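Local coordinates for designed protein 5L6HC3_1 (Synthetic construct, PDB 5IZS) that assembles with two copies of itself into a designed helical-hairpin homotrimer, whose specificity is meant to come from buried hydrogen-bond networks, at residues C[26-31]-C[60-65]. Numbering follows the deposited sequence.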
ATOM      1  N   ALA C  26      -2.697   2.767  -5.112  1.00 26.19           N
ATOM      2  CA  ALA C  26      -3.727   2.802  -6.145  1.00 27.13           C
ATOM      3  C   ALA C  26      -3.137   2.599  -7.540  1.00 28.16           C
ATOM      4  O   ALA C  26      -3.688   1.853  -8.352  1.00 29.54           O
ATOM      5  CB  ALA C  26      -4.491   4.115  -6.081  1.00 38.80           C
ATOM      6  N   ARG C  27      -2.013   3.262  -7.806  1.00 28.55           N
ATOM      7  CA  ARG C  27      -1.339   3.155  -9.101  1.00 30.60           C
ATOM      8  C   ARG C  27      -0.800   1.750  -9.336  1.00 25.25           C
ATOM      9  O   ARG C  27      -0.920   1.208 -10.433  1.00 19.97           O
ATOM     10  CB  ARG C  27      -0.197   4.169  -9.209  1.00 36.39           C
ATOM     11  CG  ARG C  27      -0.609   5.533  -9.746  1.00 41.53           C
ATOM     12  CD  ARG C  27       0.538   6.533  -9.645  1.00 46.80           C
ATOM     13  NE  ARG C  27       1.373   6.564 -10.844  1.00 51.10           N
ATOM     14  CZ  ARG C  27       2.631   6.995 -10.863  1.00 54.88           C
ATOM     15  NH1 ARG C  27       3.207   7.414  -9.742  1.00 55.76           N
ATOM     16  NH2 ARG C  27       3.319   6.995 -11.998  1.00 58.57           N
ATOM     17  N   LEU C  28      -0.205   1.165  -8.301  1.00 26.26           N
ATOM     18  CA  LEU C  28       0.325  -0.190  -8.388  1.00 22.73           C
ATOM     19  C   LEU C  28      -0.794  -1.204  -8.624  1.00 27.98           C
ATOM     20  O   LEU C  28      -0.645  -2.135  -9.416  1.00 26.79           O
ATOM     21  CB  LEU C  28       1.103  -0.541  -7.119  1.00 14.34           C
ATOM     22  CG  LEU C  28       2.384   0.266  -6.884  1.00 21.33           C
ATOM     23  CD1 LEU C  28       2.906   0.045  -5.471  1.00 23.85           C
ATOM     24  CD2 LEU C  28       3.451  -0.084  -7.917  1.00 17.65           C
ATOM     25  N   GLN C  29      -1.916  -1.011  -7.938  1.00 28.86           N
ATOM     26  CA  GLN C  29      -3.062  -1.898  -8.086  1.00 25.66           C
ATOM     27  C   GLN C  29      -3.554  -1.923  -9.533  1.00 27.22           C
ATOM     28  O   GLN C  29      -3.918  -2.976 -10.057  1.00 26.00           O
ATOM     29  CB  GLN C  29      -4.189  -1.470  -7.145  1.00 22.05           C
ATOM     30  CG  GLN C  29      -5.416  -2.365  -7.194  1.00 25.23           C
ATOM     31  CD  GLN C  29      -5.151  -3.758  -6.659  1.00 32.74           C
ATOM     32  OE1 GLN C  29      -4.122  -4.013  -6.030  1.00 37.81           O
ATOM     33  NE2 GLN C  29      -6.082  -4.672  -6.907  1.00 34.70           N
ATOM     34  N   GLU C  30      -3.544  -0.761 -10.180  1.00 29.03           N
ATOM     35  CA  GLU C  30      -3.967  -0.658 -11.572  1.00 32.32           C
ATOM     36  C   GLU C  30      -2.938  -1.254 -12.523  1.00 29.08           C
ATOM     37  O   GLU C  30      -3.293  -1.760 -13.586  1.00 28.94           O
ATOM     38  CB  GLU C  30      -4.245   0.796 -11.944  1.00 34.31           C
ATOM     39  CG  GLU C  30      -5.639   1.249 -11.556  1.00 43.90           C
ATOM     40  CD  GLU C  30      -6.715   0.336 -12.116  1.00 47.44           C
ATOM     41  OE1 GLU C  30      -6.723   0.108 -13.345  1.00 48.94           O
ATOM     42  OE2 GLU C  30      -7.542  -0.165 -11.325  1.00 47.91           O
ATOM     43  N   LEU C  31      -1.665  -1.188 -12.140  1.00 28.19           N
ATOM     44  CA  LEU C  31      -0.602  -1.827 -12.908  1.00 26.61           C
ATOM     45  C   LEU C  31      -0.774  -3.342 -12.883  1.00 24.41           C
ATOM     46  O   LEU C  31      -0.602  -4.015 -13.897  1.00 20.09           O
ATOM     47  CB  LEU C  31       0.775  -1.448 -12.359  1.00 27.59           C
ATOM     48  CG  LEU C  31       1.282  -0.027 -12.604  1.00 29.15           C
ATOM     49  CD1 LEU C  31       2.684   0.118 -12.037  1.00 20.84           C
ATOM     50  CD2 LEU C  31       1.267   0.290 -14.089  1.00 28.45           C
ATOM     51  N   LYS C  60       8.740  -0.050  -9.741  1.00 22.79           N
ATOM     52  CA  LYS C  60       9.925   0.393  -9.011  1.00 30.89           C
ATOM     53  C   LYS C  60       9.981   1.916  -8.918  1.00 28.85           C
ATOM     54  O   LYS C  60      10.318   2.464  -7.871  1.00 24.01           O
ATOM     55  CB  LYS C  60      11.203  -0.134  -9.668  1.00 41.61           C
ATOM     56  CG  LYS C  60      12.483   0.205  -8.901  1.00 52.72           C
ATOM     57  CD  LYS C  60      13.720  -0.377  -9.576  1.00 59.25           C
ATOM     58  CE  LYS C  60      14.086   0.394 -10.836  1.00 63.98           C
ATOM     59  NZ  LYS C  60      14.744  -0.485 -11.844  1.00 68.24           N
ATOM     60  N   ARG C  61       9.647   2.593 -10.015  1.00 27.67           N
ATOM     61  CA  ARG C  61       9.653   4.054 -10.043  1.00 31.01           C
ATOM     62  C   ARG C  61       8.643   4.630  -9.057  1.00 26.60           C
ATOM     63  O   ARG C  61       8.941   5.581  -8.341  1.00 23.69           O
ATOM     64  CB  ARG C  61       9.360   4.575 -11.451  1.00 36.57           C
ATOM     65  CG  ARG C  61      10.567   5.198 -12.132  1.00 48.19           C
ATOM     66  CD  ARG C  61      10.164   5.945 -13.391  1.00 66.21           C
ATOM     67  NE  ARG C  61       9.404   5.097 -14.303  1.00 65.50           N
ATOM     68  CZ  ARG C  61       9.921   4.067 -14.962  1.00 68.05           C
ATOM     69  NH1 ARG C  61      11.199   3.751 -14.801  1.00 69.57           N
ATOM     70  NH2 ARG C  61       9.158   3.350 -15.775  1.00 67.22           N
ATOM     71  N   ILE C  62       7.455   4.036  -9.021  1.00 26.94           N
ATOM     72  CA  ILE C  62       6.399   4.468  -8.112  1.00 22.00           C
ATOM     73  C   ILE C  62       6.818   4.326  -6.650  1.00 22.26           C
ATOM     74  O   ILE C  62       6.607   5.232  -5.844  1.00 26.30           O
ATOM     75  CB  ILE C  62       5.107   3.676  -8.371  1.00 23.04           C
ATOM     76  CG1 ILE C  62       4.414   4.224  -9.618  1.00 24.01           C
ATOM     77  CG2 ILE C  62       4.168   3.754  -7.179  1.00 16.88           C
ATOM     78  CD1 ILE C  62       3.621   3.192 -10.370  1.00 20.95           C
ATOM     79  N   VAL C  63       7.426   3.193  -6.318  1.00 19.38           N
ATOM     80  CA  VAL C  63       7.936   2.966  -4.972  1.00 21.55           C
ATOM     81  C   VAL C  63       9.021   3.982  -4.624  1.00 29.11           C
ATOM     82  O   VAL C  63       9.008   4.561  -3.536  1.00 26.01           O
ATOM     83  CB  VAL C  63       8.492   1.536  -4.813  1.00 25.35           C
ATOM     84  CG1 VAL C  63       9.486   1.453  -3.656  1.00 24.38           C
ATOM     85  CG2 VAL C  63       7.347   0.550  -4.619  1.00 24.41           C
ATOM     86  N   GLU C  64       9.945   4.210  -5.552  1.00 30.42           N
ATOM     87  CA  GLU C  64      11.025   5.170  -5.335  1.00 33.11           C
ATOM     88  C   GLU C  64      10.498   6.602  -5.225  1.00 29.92           C
ATOM     89  O   GLU C  64      11.018   7.402  -4.445  1.00 27.63           O
ATOM     90  CB  GLU C  64      12.061   5.068  -6.452  1.00 36.89           C
ATOM     91  CG  GLU C  64      13.088   3.976  -6.213  1.00 42.68           C
ATOM     92  CD  GLU C  64      13.825   3.578  -7.473  1.00 48.67           C
ATOM     93  OE1 GLU C  64      13.532   4.150  -8.544  1.00 47.10           O
ATOM     94  OE2 GLU C  64      14.694   2.684  -7.393  1.00 51.67           O
ATOM     95  N   GLU C  65       9.462   6.918  -5.999  1.00 27.23           N
ATOM     96  CA  GLU C  65       8.798   8.215  -5.895  1.00 26.79           C
ATOM     97  C   GLU C  65       8.223   8.410  -4.496  1.00 22.80           C
ATOM     98  O   GLU C  65       8.279   9.505  -3.938  1.00 22.01           O
ATOM     99  CB  GLU C  65       7.687   8.348  -6.939  1.00 24.40           C
ATOM    100  CG  GLU C  65       8.182   8.631  -8.347  1.00 32.44           C
ATOM    101  CD  GLU C  65       7.085   8.507  -9.392  1.00 42.92           C
ATOM    102  OE1 GLU C  65       5.892   8.518  -9.021  1.00 44.46           O
ATOM    103  OE2 GLU C  65       7.421   8.387 -10.590  1.00 46.78           O
TER
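Ile62 meets Arg27, Leu28 and Leu31 inside an antiparallel helical hairpin, where segments 26-31 and 60-65, from helix 6-41 and helix 45-82, run at 174° with their axes 10.4 Å apart. Its two branches divide the work. Ile62 CG2 packs on Leu28 CG at 3.9 Å, the two side chains lying alongside and pointing opposite ways. On the other branch, Ile62 CD1 meets Leu31 CD1 tip to tip at 3.6 Å, while Ile62 CG1 lies 3.4 Å from Arg27 NH1, over one face of the guanidinium and displaced from its centre toward NH1. With the side chain of Ile62 cut back to an alanine, a gap is likely to open facing Leu28 and Leu31, and that guanidinium face would probably lose its apolar cover.

Beyond the apolar contacts, the bend at chi3 helps bring the Arg27 guanidinium to Glu65 for a salt bridge: Arg27 NH1 donates to the syn side of Glu65 OE1 at 3.0 Å, with an N-H...O angle of 157°. OE1 lies in the guanidinium plane, and the carboxylate is turned only 18° from it.

Further out, Leu28 also touches Gln29 of the third subunit. Gln29 itself turns from this interface toward the second subunit, so the hairpin packing adjoins a polar network between chains: its OE1 accepts from Asn32 ND2 of that subunit, and its NE2 bonds to Ser59 OG of the same chain.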